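Long-range contacts in 49 protein (Murid herpesvirus 4, PDB 6A4V), which interacts with the host enzyme poly(ADP-ribose) polymerase 1 and probably in this way facilitates virus replication: residues Asp37-Ser43 against Phe189-Asn194; Phe51-Asp55 against Cys67-Leu72; His59-Ser63 against Leu257-Ser263; Leu72-Cys76 against Phe246-Phe250. One frame throughout, in Å; residues are numbered along the deposited sequence.

Contact 1 (Asp37-Ser43 against Phe189-Asn194)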
# COMPACT_ATOMS: atom_id res chain seq x y z
N ASP B 37 3.16 15.85 -4.13
CA ASP B 37 2.18 14.80 -3.66
C ASP B 37 2.67 14.11 -2.38
O ASP B 37 2.96 14.78 -1.41
CB ASP B 37 1.91 13.77 -4.76
CG ASP B 37 0.95 14.27 -5.82
OD1 ASP B 37 -0.15 14.71 -5.44
OD2 ASP B 37 1.32 14.22 -7.01
N GLU B 38 2.81 12.78 -2.41
CA GLU B 38 2.87 11.87 -1.26
C GLU B 38 4.23 11.93 -0.56
O GLU B 38 5.27 12.07 -1.15
CB GLU B 38 2.70 10.40 -1.69
CG GLU B 38 1.40 10.04 -2.39
CD GLU B 38 1.51 8.82 -3.31
OE1 GLU B 38 0.90 8.84 -4.41
OE2 GLU B 38 2.21 7.85 -2.94
N PHE B 39 4.20 11.67 0.74
CA PHE B 39 5.35 11.84 1.57
C PHE B 39 5.91 10.49 1.94
O PHE B 39 5.20 9.49 2.06
CB PHE B 39 5.00 12.67 2.79
CG PHE B 39 4.80 14.13 2.50
CD1 PHE B 39 5.89 14.96 2.28
CD2 PHE B 39 3.52 14.68 2.46
CE1 PHE B 39 5.70 16.30 1.96
CE2 PHE B 39 3.35 16.03 2.19
CZ PHE B 39 4.44 16.84 1.98
N TYR B 40 7.23 10.45 1.98
CA TYR B 40 7.92 9.36 2.58
C TYR B 40 7.54 9.46 4.07
O TYR B 40 7.21 8.48 4.68
CB TYR B 40 9.42 9.46 2.26
CG TYR B 40 10.24 8.22 2.52
CD1 TYR B 40 9.92 7.03 1.90
CD2 TYR B 40 11.44 8.29 3.22
CE1 TYR B 40 10.67 5.88 2.14
CE2 TYR B 40 12.24 7.17 3.41
CZ TYR B 40 11.84 5.96 2.88
OH TYR B 40 12.55 4.84 3.13
N TYR B 41 7.60 10.68 4.60
CA TYR B 41 6.93 11.03 5.81
C TYR B 41 6.61 12.51 5.75
O TYR B 41 7.41 13.29 5.24
CB TYR B 41 7.79 10.71 7.05
CG TYR B 41 9.16 11.33 7.09
CD1 TYR B 41 9.37 12.56 7.72
CD2 TYR B 41 10.27 10.67 6.56
CE1 TYR B 41 10.62 13.15 7.76
CE2 TYR B 41 11.53 11.25 6.57
CZ TYR B 41 11.69 12.49 7.19
OH TYR B 41 12.89 13.08 7.26
N PRO B 42 5.52 12.93 6.42
CA PRO B 42 5.19 14.34 6.62
C PRO B 42 5.88 14.94 7.83
O PRO B 42 6.38 14.18 8.74
CB PRO B 42 3.67 14.18 6.84
CG PRO B 42 3.55 12.95 7.68
CD PRO B 42 4.61 12.01 7.15
N SER B 43 5.89 16.27 7.92
CA SER B 43 6.39 16.98 9.11
C SER B 43 5.32 16.97 10.21
O SER B 43 4.13 17.18 9.89
CB SER B 43 6.70 18.42 8.74
OG SER B 43 5.57 18.96 8.03
N PHE B 189 15.16 17.97 6.37
CA PHE B 189 14.51 16.69 6.57
C PHE B 189 13.29 16.82 7.48
O PHE B 189 13.00 15.92 8.26
CB PHE B 189 15.52 15.67 7.10
CG PHE B 189 16.57 15.36 6.07
CD1 PHE B 189 17.67 16.19 5.87
CD2 PHE B 189 16.41 14.27 5.22
CE1 PHE B 189 18.60 15.89 4.90
CE2 PHE B 189 17.34 13.97 4.25
CZ PHE B 189 18.43 14.79 4.08
N SER B 190 12.56 17.93 7.36
CA SER B 190 11.31 18.06 8.14
C SER B 190 10.32 17.01 7.66
O SER B 190 9.60 16.44 8.51
CB SER B 190 10.72 19.42 8.01
OG SER B 190 11.63 20.39 8.51
N TYR B 191 10.30 16.84 6.30
CA TYR B 191 9.49 15.91 5.50
C TYR B 191 10.42 15.29 4.46
O TYR B 191 11.55 15.74 4.31
CB TYR B 191 8.31 16.60 4.83
CG TYR B 191 8.64 17.86 4.08
CD1 TYR B 191 8.56 19.11 4.67
CD2 TYR B 191 9.06 17.81 2.77
CE1 TYR B 191 8.84 20.27 3.97
CE2 TYR B 191 9.37 18.95 2.06
CZ TYR B 191 9.25 20.19 2.66
OH TYR B 191 9.55 21.29 1.92
N MET B 192 9.94 14.22 3.81
CA MET B 192 10.56 13.63 2.67
C MET B 192 9.45 13.26 1.70
O MET B 192 8.38 12.84 2.10
CB MET B 192 11.38 12.37 2.99
CG MET B 192 12.89 12.58 3.05
SD MET B 192 13.71 13.02 1.50
CE MET B 192 14.65 11.54 1.14
N TYR B 193 9.70 13.48 0.41
CA TYR B 193 8.80 12.96 -0.60
C TYR B 193 9.15 11.49 -0.82
O TYR B 193 10.28 11.08 -0.59
CB TYR B 193 8.89 13.80 -1.87
CG TYR B 193 8.23 15.14 -1.68
CD1 TYR B 193 6.86 15.23 -1.71
CD2 TYR B 193 8.97 16.31 -1.54
CE1 TYR B 193 6.21 16.44 -1.52
CE2 TYR B 193 8.33 17.53 -1.34
CZ TYR B 193 6.95 17.59 -1.35
OH TYR B 193 6.26 18.74 -1.13
N ASN B 194 8.19 10.72 -1.26
CA ASN B 194 8.43 9.30 -1.61
C ASN B 194 8.90 9.18 -3.08
O ASN B 194 8.84 10.10 -3.90
CB ASN B 194 7.17 8.49 -1.36
CG ASN B 194 6.05 8.88 -2.30
OD1 ASN B 194 6.22 9.73 -3.19
ND2 ASN B 194 4.91 8.26 -2.14

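Contact 2 (Phe51-Asp55 against Cys67-Leu72)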
# COMPACT_ATOMS: atom_id res chain seq x y z
N PHE B 51 -4.44 19.88 12.43
CA PHE B 51 -5.16 19.57 13.68
C PHE B 51 -5.97 20.78 14.11
O PHE B 51 -7.17 20.66 14.33
CB PHE B 51 -4.22 19.15 14.81
CG PHE B 51 -3.86 17.68 14.81
CD1 PHE B 51 -4.37 16.83 13.84
CD2 PHE B 51 -2.98 17.17 15.74
CE1 PHE B 51 -4.04 15.48 13.85
CE2 PHE B 51 -2.61 15.83 15.71
CZ PHE B 51 -3.15 14.99 14.77
N CYS B 52 -5.26 21.91 14.20
CA CYS B 52 -5.78 23.22 14.46
C CYS B 52 -6.90 23.57 13.46
O CYS B 52 -7.86 24.21 13.84
CB CYS B 52 -4.66 24.26 14.43
SG CYS B 52 -3.47 24.03 15.79
N VAL B 53 -6.76 23.14 12.20
CA VAL B 53 -7.82 23.31 11.21
C VAL B 53 -9.04 22.55 11.73
O VAL B 53 -10.08 23.16 11.98
CB VAL B 53 -7.39 22.83 9.80
CG1 VAL B 53 -8.56 22.69 8.83
CG2 VAL B 53 -6.33 23.75 9.21
N ILE B 54 -8.88 21.24 11.92
CA ILE B 54 -9.90 20.34 12.44
C ILE B 54 -10.55 20.93 13.71
O ILE B 54 -11.76 20.93 13.85
CB ILE B 54 -9.30 18.94 12.74
CG1 ILE B 54 -8.95 18.16 11.47
CG2 ILE B 54 -10.23 18.14 13.64
CD1 ILE B 54 -7.90 17.07 11.68
N ASP B 55 -9.71 21.41 14.63
CA ASP B 55 -10.10 21.81 15.96
C ASP B 55 -11.10 22.97 15.85
O ASP B 55 -12.12 23.01 16.56
CB ASP B 55 -8.85 22.14 16.79
CG ASP B 55 -8.46 21.14 17.87
OD1 ASP B 55 -9.16 20.10 18.02
OD2 ASP B 55 -7.47 21.42 18.59
N CYS B 67 -11.43 12.64 13.87
CA CYS B 67 -10.77 13.07 12.63
C CYS B 67 -9.25 12.94 12.86
O CYS B 67 -8.57 12.37 12.08
CB CYS B 67 -11.19 14.50 12.26
SG CYS B 67 -12.99 14.69 12.01
N LYS B 68 -8.76 13.43 14.00
CA LYS B 68 -7.35 13.56 14.23
C LYS B 68 -6.75 12.17 14.17
O LYS B 68 -5.69 11.98 13.54
CB LYS B 68 -7.04 14.22 15.58
CG LYS B 68 -7.51 15.66 15.74
CD LYS B 68 -6.50 16.66 16.38
CE LYS B 68 -7.17 17.69 17.28
NZ LYS B 68 -6.56 17.74 18.64
N LEU B 69 -7.49 11.21 14.72
CA LEU B 69 -7.14 9.86 14.81
C LEU B 69 -7.13 9.20 13.45
O LEU B 69 -6.35 8.28 13.26
CB LEU B 69 -8.10 9.11 15.74
CG LEU B 69 -7.80 9.32 17.22
CD1 LEU B 69 -8.92 8.78 18.08
CD2 LEU B 69 -6.45 8.73 17.60
N GLN B 70 -8.09 9.57 12.60
CA GLN B 70 -8.20 9.01 11.25
C GLN B 70 -7.00 9.45 10.43
O GLN B 70 -6.28 8.58 9.87
CB GLN B 70 -9.50 9.44 10.61
CG GLN B 70 -10.65 8.61 11.13
CD GLN B 70 -11.98 9.04 10.56
OE1 GLN B 70 -12.29 10.24 10.48
NE2 GLN B 70 -12.78 8.06 10.18
N VAL B 71 -6.65 10.74 10.57
CA VAL B 71 -5.46 11.25 9.95
C VAL B 71 -4.25 10.49 10.46
O VAL B 71 -3.36 10.21 9.65
CB VAL B 71 -5.22 12.73 10.24
CG1 VAL B 71 -3.80 13.11 9.89
CG2 VAL B 71 -6.24 13.58 9.49
N LEU B 72 -4.17 10.25 11.79
CA LEU B 72 -2.97 9.61 12.29
C LEU B 72 -2.94 8.15 11.89
O LEU B 72 -1.85 7.60 11.72
CB LEU B 72 -2.85 9.75 13.79
CG LEU B 72 -2.43 11.12 14.26
CD1 LEU B 72 -2.57 11.20 15.74
CD2 LEU B 72 -1.01 11.41 13.85

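Contact 3 (His59-Ser63 against Leu257-Ser263)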
# COMPACT_ATOMS: atom_id res chain seq x y z
N HIS B 59 -17.35 20.58 15.57
CA HIS B 59 -18.30 21.05 16.57
C HIS B 59 -17.88 20.48 17.94
O HIS B 59 -17.62 21.24 18.91
CB HIS B 59 -19.74 20.71 16.11
CG HIS B 59 -19.94 20.78 14.62
ND1 HIS B 59 -20.12 21.99 13.95
CD2 HIS B 59 -19.98 19.82 13.67
CE1 HIS B 59 -20.27 21.76 12.66
NE2 HIS B 59 -20.19 20.43 12.46
N ASN B 60 -17.74 19.15 17.97
CA ASN B 60 -17.48 18.39 19.18
C ASN B 60 -15.99 18.18 19.36
O ASN B 60 -15.28 18.00 18.39
CB ASN B 60 -18.02 16.97 19.15
CG ASN B 60 -19.47 16.89 19.53
OD1 ASN B 60 -20.07 17.89 19.93
ND2 ASN B 60 -20.05 15.71 19.42
N ARG B 61 -15.60 18.13 20.63
CA ARG B 61 -14.29 17.68 21.03
C ARG B 61 -14.12 16.20 20.63
O ARG B 61 -13.02 15.84 20.34
CB ARG B 61 -14.08 17.85 22.54
CG ARG B 61 -13.84 19.30 22.96
CD ARG B 61 -12.94 19.43 24.17
NE ARG B 61 -13.43 18.59 25.26
CZ ARG B 61 -12.68 18.16 26.27
NH1 ARG B 61 -11.38 18.37 26.24
NH2 ARG B 61 -13.25 17.53 27.30
N VAL B 62 -15.20 15.38 20.65
CA VAL B 62 -15.10 13.95 20.29
C VAL B 62 -14.84 13.83 18.78
O VAL B 62 -13.82 13.24 18.35
CB VAL B 62 -16.31 13.11 20.73
CG1 VAL B 62 -16.11 11.64 20.35
CG2 VAL B 62 -16.54 13.16 22.23
N SER B 63 -15.74 14.44 17.99
CA SER B 63 -15.63 14.56 16.56
C SER B 63 -14.22 14.97 16.12
O SER B 63 -13.68 14.40 15.22
CB SER B 63 -16.60 15.55 16.07
OG SER B 63 -17.92 15.11 16.31
N LEU B 257 -9.12 10.51 23.57
CA LEU B 257 -10.48 10.28 23.15
C LEU B 257 -11.24 9.51 24.24
O LEU B 257 -12.41 9.77 24.43
CB LEU B 257 -10.52 9.49 21.85
CG LEU B 257 -11.91 8.98 21.43
CD1 LEU B 257 -12.67 10.04 20.68
CD2 LEU B 257 -11.82 7.76 20.57
N GLU B 258 -10.62 8.47 24.83
CA GLU B 258 -11.31 7.67 25.84
C GLU B 258 -11.71 8.57 27.04
O GLU B 258 -12.76 8.41 27.65
CB GLU B 258 -10.46 6.53 26.41
CG GLU B 258 -10.02 5.46 25.44
CD GLU B 258 -9.19 4.38 26.13
OE1 GLU B 258 -8.37 4.74 27.02
OE2 GLU B 258 -9.38 3.19 25.78
N ALA B 259 -10.84 9.51 27.40
CA ALA B 259 -11.13 10.33 28.57
C ALA B 259 -12.31 11.23 28.25
O ALA B 259 -13.38 11.12 28.89
CB ALA B 259 -9.92 11.11 28.99
N ILE B 260 -12.09 12.08 27.24
CA ILE B 260 -13.05 12.96 26.65
C ILE B 260 -14.43 12.31 26.60
O ILE B 260 -15.42 12.97 26.85
CB ILE B 260 -12.56 13.35 25.24
CG1 ILE B 260 -11.52 14.47 25.34
CG2 ILE B 260 -13.69 13.74 24.31
CD1 ILE B 260 -11.05 14.98 24.00
N VAL B 261 -14.50 11.07 26.12
CA VAL B 261 -15.80 10.47 25.83
C VAL B 261 -16.50 10.26 27.17
O VAL B 261 -17.70 10.55 27.28
CB VAL B 261 -15.68 9.18 24.98
CG1 VAL B 261 -16.88 8.23 25.12
CG2 VAL B 261 -15.49 9.54 23.52
N GLU B 262 -15.71 9.86 28.17
CA GLU B 262 -16.17 9.44 29.47
C GLU B 262 -16.60 10.64 30.31
O GLU B 262 -17.50 10.52 31.12
CB GLU B 262 -15.08 8.70 30.23
CG GLU B 262 -15.62 7.92 31.41
CD GLU B 262 -14.56 7.15 32.16
OE1 GLU B 262 -14.46 7.36 33.39
OE2 GLU B 262 -13.82 6.38 31.50
N SER B 263 -15.97 11.80 30.09
CA SER B 263 -16.33 13.02 30.77
C SER B 263 -17.46 13.76 30.03
O SER B 263 -17.47 14.99 30.02
CB SER B 263 -15.11 13.89 30.93
OG SER B 263 -14.89 14.69 29.78

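Contact 4 (Leu72-Cys76 against Phe246-Phe250)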
# COMPACT_ATOMS: atom_id res chain seq x y z
N LEU B 72 -4.17 10.25 11.79
CA LEU B 72 -2.97 9.61 12.29
C LEU B 72 -2.94 8.15 11.89
O LEU B 72 -1.85 7.60 11.72
CB LEU B 72 -2.85 9.75 13.79
CG LEU B 72 -2.43 11.12 14.26
CD1 LEU B 72 -2.57 11.20 15.74
CD2 LEU B 72 -1.01 11.41 13.85
N CYS B 73 -4.11 7.50 11.79
CA CYS B 73 -4.11 6.09 11.35
C CYS B 73 -3.57 5.89 9.91
O CYS B 73 -2.77 4.91 9.59
CB CYS B 73 -5.54 5.59 11.36
SG CYS B 73 -5.50 3.81 11.39
N LYS B 74 -4.04 6.72 8.97
CA LYS B 74 -3.52 6.66 7.60
C LYS B 74 -2.01 6.87 7.66
O LYS B 74 -1.21 6.04 7.14
CB LYS B 74 -4.21 7.70 6.76
CG LYS B 74 -5.58 7.22 6.28
CD LYS B 74 -6.69 8.26 6.41
CE LYS B 74 -8.07 7.69 6.13
NZ LYS B 74 -9.15 8.48 6.75
N ILE B 75 -1.63 7.95 8.32
CA ILE B 75 -0.23 8.35 8.26
C ILE B 75 0.62 7.22 8.80
O ILE B 75 1.53 6.78 8.14
CB ILE B 75 0.05 9.66 9.00
CG1 ILE B 75 -0.49 10.82 8.18
CG2 ILE B 75 1.57 9.76 9.24
CD1 ILE B 75 -0.41 12.17 8.90
N CYS B 76 0.29 6.70 9.96
CA CYS B 76 1.13 5.59 10.54
C CYS B 76 1.20 4.36 9.62
O CYS B 76 2.24 3.71 9.48
CB CYS B 76 0.56 5.19 11.90
SG CYS B 76 0.82 6.43 13.18
N PHE B 246 4.90 9.51 15.37
CA PHE B 246 3.50 9.54 14.94
C PHE B 246 2.69 8.40 15.60
O PHE B 246 1.45 8.56 15.91
CB PHE B 246 3.47 9.54 13.42
CG PHE B 246 3.65 10.89 12.79
CD1 PHE B 246 2.65 11.83 12.89
CD2 PHE B 246 4.75 11.15 12.00
CE1 PHE B 246 2.79 13.06 12.29
CE2 PHE B 246 4.89 12.37 11.38
CZ PHE B 246 3.91 13.33 11.52
N ASN B 247 3.38 7.29 15.90
CA ASN B 247 2.77 6.16 16.64
C ASN B 247 2.39 6.61 18.06
O ASN B 247 1.31 6.34 18.55
CB ASN B 247 3.58 4.85 16.55
CG ASN B 247 3.34 4.07 15.27
OD1 ASN B 247 2.35 3.37 15.12
ND2 ASN B 247 4.17 4.27 14.27
N ALA B 248 3.31 7.23 18.79
CA ALA B 248 3.02 7.92 20.12
C ALA B 248 1.81 8.85 20.00
O ALA B 248 0.74 8.77 20.68
CB ALA B 248 4.23 8.72 20.42
N LEU B 249 1.90 9.69 19.00
CA LEU B 249 0.97 10.73 18.86
C LEU B 249 -0.38 10.07 18.63
O LEU B 249 -1.31 10.55 19.14
CB LEU B 249 1.45 11.65 17.75
CG LEU B 249 0.89 13.07 17.69
CD1 LEU B 249 1.06 13.83 19.00
CD2 LEU B 249 1.57 13.84 16.53
N PHE B 250 -0.44 8.92 17.93
CA PHE B 250 -1.72 8.22 17.66
C PHE B 250 -2.18 7.50 18.93
O PHE B 250 -3.37 7.53 19.35
CB PHE B 250 -1.54 7.35 16.42
CG PHE B 250 -2.66 6.41 16.08
CD1 PHE B 250 -3.92 6.89 15.84
CD2 PHE B 250 -2.42 5.05 15.89
CE1 PHE B 250 -4.98 6.03 15.61
CE2 PHE B 250 -3.45 4.19 15.53
CZ PHE B 250 -4.74 4.69 15.44

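Contact 1 (Asp37-Ser43 against Phe189-Asn194)
Phe39 and Tyr193 share a direction, their nearly parallel planes (21° apart) displaced until little overlap is left. Phe39 CE1 comes over the face of Tyr193, 3.5 Å from Tyr193 CE1. On its other neighbour Phe39 presents an edge: it meets the face of Tyr191 in an offset edge-to-face pair, planes at 70°. Flat, wide rings suit this partly exposed surface, where three of them cluster beside a short two-stranded ladder that joins the N-terminal segment to the chain just before helix 195-203.

The ladder is antiparallel and carries a classic beta bulge, two residues, Tyr40 and Tyr41, set against the single Met192. Met192 O takes the N-H of Tyr40 at 2.7 Å and, weakly, that of Tyr41, while Met192 N bonds back to Tyr41 O. With CG lodged between the backbone N and the carbonyl carbon (chi1 56°), the Tyr41 ring lies against the opposite strand: Met192 N sits over its centre, and its OH donates to Phe189 O at 3.0 Å from above the carbonyl plane. At the far end Asn194 N bonds Glu38 O at 3.2 Å, and Asn194 ND2 donates a hydrogen bond to Glu38 OE2 at 2.8 Å, the carboxylate and amide planes steeply turned against each other; Asn194 OD1 bonds Thr197.

Backbone bonds, with the tyrosine hydroxyl and the amide, thus fix the pairing, while the rings add apolar contact.

Contact 2 (Phe51-Asp55 against Cys67-Leu72)
Lys68 lays its aliphatic chain across the Phe51 ring, and this is the tight part of the contact. CD stands 3.4 Å from the ring centroid and 20° off the ring normal, a CH-pi contact over the face, with CB and CG following toward CE1 and CD1. The same ring meets Leu72 at its edge, where Phe51 CZ lies 4.0 Å from Leu72 CD1. A phenyl group suits this place because its face accepts the lysine methylenes while its rim reaches the buried leucine; Leu72 and its neighbour Leu69 continue onto helix 238-262.

Packing is looser along Ile54. Its CG2, anti to the backbone N, approaches Cys67 CB at 4.0 Å, and its CD1 is 4.4 Å from Val71 CG2. These small and branched side chains lie between two helices whose local axes come within 10.5 Å and run antiparallel at 152°, a helical hairpin closed by the short turn between helix 44-57 and helix 61-85.

Toward solvent the contact becomes ionic. The Lys68 chain, bent at chi2, chi3 and chi4, brings NZ to 3.6 Å from Asp55 OD1, a long salt bridge on the exposed Asp55.

One lysine therefore does two jobs: its greasy stem shields an aromatic face, and its ammonium end finds a carboxylate at the surface, so the charge need not be buried to complete the apolar packing.

Contact 3 (His59-Ser63 against Leu257-Ser263)
Val62 pushes both of its methyl groups into helix 238-262, and its rotamer decides what each one meets. With CG1 anti to the backbone N (chi1 -179°), that methyl lies 3.8 Å from Leu257 CD1 and also touches Val261 CG2. The second methyl, CG2, meets Ile260 CG2 at 3.6 Å; Val62 and Ile260 run antiparallel past one another, while Leu257 and Val261 come in roughly perpendicular to Val62. Branching at CB suits valine here: a short side chain offers two separate contact points to three neighbours within about one turn of the helix.

Arg61 works differently. In the crystal, where a lattice neighbour also touches it, its chain bends at chi2 (-149°) and chi3 (-52°), folding the guanidinium over Ile260, whose CG1 stands 3.8 Å above one face, toward the rim. Ile260 thus divides its branches, CG2 to the valine and CG1 to the arginine.

The contact joins the first turn of helix 61-85 to the last turns of helix 238-262; Leu257 and Val261 also pack on Leu279. No hydrogen bond or salt bridge crosses between the segments, so cohesion rests on dispersion and the hydrophobic effect, with the flat end of the exposed Arg61 lying over the buried Ile260.

Contact 4 (Leu72-Cys76 against Phe246-Phe250)
Phe246 begins the contact by meeting two residues of helix 61-85 with different parts of its ring. Ile75 CG2 lies over one face, 4.2 Å above the plane and toward the rim, while Leu72 CD2 comes to the edge at 3.8 Å from Phe246 CD1. The backbone is engaged as well: Cys76 SG lies 3.5 Å from Phe246 O, a closeness that the small cysteine permits. Phe246 also packs on Leu44 and Val47 of helix 44-57.

At Asn247 the side chain starts away from the partner helix but its amide end returns, with OD1 near Cys76 SG. This buried amide is satisfied elsewhere, ND2 bonding Leu243 O and OD1 accepting from Asn293 ND2.

The two helices run antiparallel, their local axes 155° apart and 9.7 Å at closest approach, as neighbours within an all-helical bundle that helices 274-289 and 295-312 complete around Phe250.

Leu249 contributes mainly its carbonyl, Leu249 O, which Leu72 CD1 touches at 3.7 Å; the larger share of the contact falls to Phe250. A chi1 of 172° turns CG from the backbone N and sends the ring toward helix 61-85, placing Phe250 CD1 3.7 Å from Leu72 CB and one face against the backbone N of Cys73. Two sulfurs approach the same side of the ring obliquely, Cys73 SG at 5.0 Å and Cys76 SG at 5.3 Å from the ring centroid, polarisable partners well matched to an aromatic surface.

Overall arrangement
Helix 61-85 ties three of the four contacts together. Contacts 2 and 4 share Leu72, which meets Phe51 and helix 238-262, and their centres lie about 11 Å apart. Contact 3 grips the same pair of helices as contact 4, with centres about 18 Å apart, and reaches contact 2 where Leu69 CD1 lies 4.0 Å from Leu257 CD2. Contact 1 sits near the centre of the chain and touches contact 4 through Pro42, whose O is 3.5 Å from Phe246 CE2; contact 3 is remote, about 30 Å from it between centres. Together they join the N-terminal segment and helix 44-57 to a bundle assembled from distant parts of the sequence.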